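Local coordinates for nucleoside diphosphate kinase (Aquifex aeolicus, PDB 3ZTP), which catalyses transfer of the gamma phosphate of ATP to nucleoside diphosphates, probably by a ping-pong mechanism through a phosphorylated enzyme intermediate, at residues A74-G79 / F134-L139. Numbering follows the deposited sequence.
Sequences AAVLEG and FIFSGL
Phe136 sets its ring against strand 72-78 between Ala74 and Val76. The ring carbon CD2 lies 3.6 Å from CG2 of Val76, which meets the ring obliquely. The edge is turned to the backbone: Phe136 CZ comes within 3.5 Å of Ala74 O, close to the ring plane. Ala74 CB lies 3.9 Å from Phe136 CE2. In one of two modelled conformers of Ile135, CG2 lies 3.8 Å from Ala74 CB and over one face of the Phe136 ring, toward the rim. A chi1 of -67° puts Phe136 CG anti to the carbonyl carbon and beside the backbone N, which carries the ring toward Ala74 and Val76. Ala74 and Val76 belong to the central four-stranded antiparallel sheet of the ferredoxin-like NDK fold, and helix 125-135 ends here. Phe136 is the first residue to leave helical geometry. An alanine in place of Phe136 would probably open a gap beside the strand, taking away the ring that Val76 CG2 packs on. Further out, the Phe136 side chain also touches Leu7, Ala36 and Lys38 on the neighbouring strands. Lys38 NZ hydrogen-bonds Ile135 O at the helix end. Further along the chain, Gly138 O accepts a hydrogen bond from Lys46 NZ of a neighbouring subunit.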
loop_
_atom_site.group_PDB
_atom_site.type_symbol
_atom_site.label_atom_id
_atom_site.label_comp_id
_atom_site.label_asym_id
_atom_site.label_seq_id
_atom_site.Cartn_x
_atom_site.Cartn_y
_atom_site.Cartn_z
ATOM N N ALA A 74 12.802 -3.543 1.147
ATOM C CA ALA A 74 13.368 -2.220 1.375
ATOM C C ALA A 74 13.059 -1.729 2.780
ATOM O O ALA A 74 12.033 -2.095 3.371
ATOM C CB ALA A 74 12.811 -1.216 0.348
ATOM N N ALA A 75 13.964 -0.895 3.313
ATOM C CA ALA A 75 13.781 -0.255 4.608
ATOM C C ALA A 75 14.306 1.151 4.564
ATOM O O ALA A 75 15.299 1.430 3.871
ATOM C CB ALA A 75 14.512 -1.024 5.697
ATOM N N VAL A 76 13.637 2.044 5.277
ATOM C CA VAL A 76 14.175 3.361 5.512
ATOM C C VAL A 76 14.845 3.315 6.879
ATOM O O VAL A 76 14.221 2.929 7.868
ATOM C CB VAL A 76 13.070 4.437 5.513
ATOM C CG1 VAL A 76 13.653 5.798 5.890
ATOM C CG2 VAL A 76 12.385 4.490 4.155
ATOM N N LEU A 77 16.114 3.701 6.914
ATOM C CA LEU A 77 16.904 3.746 8.132
ATOM C C LEU A 77 17.167 5.183 8.498
ATOM O O LEU A 77 17.586 5.982 7.660
ATOM C CB LEU A 77 18.242 3.022 7.925
ATOM C CG LEU A 77 18.139 1.570 7.491
ATOM C CD1 LEU A 77 19.531 1.021 7.362
ATOM C CD2 LEU A 77 17.324 0.756 8.475
ATOM N N GLU A 78 16.950 5.515 9.771
ATOM C CA GLU A 78 17.152 6.865 10.282
ATOM C C GLU A 78 18.156 6.881 11.420
ATOM O O GLU A 78 18.101 6.062 12.325
ATOM C CB GLU A 78 15.807 7.422 10.752
ATOM C CG GLU A 78 15.861 8.831 11.304
ATOM C CD GLU A 78 14.484 9.294 11.742
ATOM O OE1 GLU A 78 13.621 9.506 10.860
ATOM O OE2 GLU A 78 14.243 9.405 12.956
ATOM N N GLY A 79 19.077 7.821 11.354
ATOM C CA GLY A 79 20.026 8.011 12.432
ATOM C C GLY A 79 21.059 9.060 12.087
ATOM O O GLY A 79 21.123 9.554 10.973
ATOM N N PHE A 134 10.532 6.723 -4.095
ATOM C CA PHE A 134 10.189 5.762 -5.119
ATOM C C PHE A 134 9.484 4.550 -4.511
ATOM O O PHE A 134 8.574 3.974 -5.120
ATOM C CB PHE A 134 11.412 5.304 -5.907
ATOM C CG PHE A 134 11.056 4.698 -7.224
ATOM C CD1 PHE A 134 10.714 3.368 -7.356
ATOM C CD2 PHE A 134 10.976 5.510 -8.326
ATOM C CE1 PHE A 134 10.338 2.846 -8.590
ATOM C CE2 PHE A 134 10.607 4.993 -9.568
ATOM C CZ PHE A 134 10.276 3.662 -9.686
ATOM N N ILE A 135 9.911 4.140 -3.322
ATOM C CA ILE A 135 9.445 2.904 -2.708
ATOM C C ILE A 135 8.332 3.128 -1.684
ATOM O O ILE A 135 7.414 2.327 -1.585
ATOM C CB ILE A 135 10.633 2.184 -2.009
ATOM C CG1 ILE A 135 11.764 1.913 -3.011
ATOM C CG2 ILE A 135 10.176 0.894 -1.319
ATOM C CD1 ILE A 135 11.348 1.109 -4.242
ATOM N N PHE A 136 8.440 4.215 -0.918
ATOM C CA PHE A 136 7.566 4.466 0.227
ATOM C C PHE A 136 6.943 5.839 0.164
ATOM O O PHE A 136 7.661 6.826 0.020
ATOM C CB PHE A 136 8.367 4.420 1.553
ATOM C CG PHE A 136 8.908 3.064 1.915
ATOM C CD1 PHE A 136 8.072 2.052 2.331
ATOM C CD2 PHE A 136 10.256 2.826 1.827
ATOM C CE1 PHE A 136 8.589 0.811 2.680
ATOM C CE2 PHE A 136 10.791 1.601 2.214
ATOM C CZ PHE A 136 9.959 0.599 2.609
ATOM N N SER A 137 5.637 5.916 0.377
ATOM C CA SER A 137 5.007 7.218 0.585
ATOM C C SER A 137 5.236 7.676 2.015
ATOM O O SER A 137 5.597 6.888 2.911
ATOM C CB SER A 137 3.509 7.135 0.362
ATOM O OG SER A 137 2.904 6.419 1.413
ATOM N N GLY A 138 4.978 8.937 2.274
ATOM C CA GLY A 138 4.953 9.456 3.620
ATOM C C GLY A 138 4.006 8.720 4.525
ATOM O O GLY A 138 4.256 8.595 5.729
ATOM N N LEU A 139 2.909 8.220 3.967
ATOM C CA LEU A 139 1.949 7.455 4.761
ATOM C C LEU A 139 2.521 6.141 5.299
ATOM O O LEU A 139 1.985 5.597 6.270
ATOM C CB LEU A 139 0.689 7.150 3.949
ATOM C CG LEU A 139 -0.124 8.364 3.514
ATOM C CD1 LEU A 139 -1.273 7.947 2.593
ATOM C CD2 LEU A 139 -0.686 9.088 4.715
#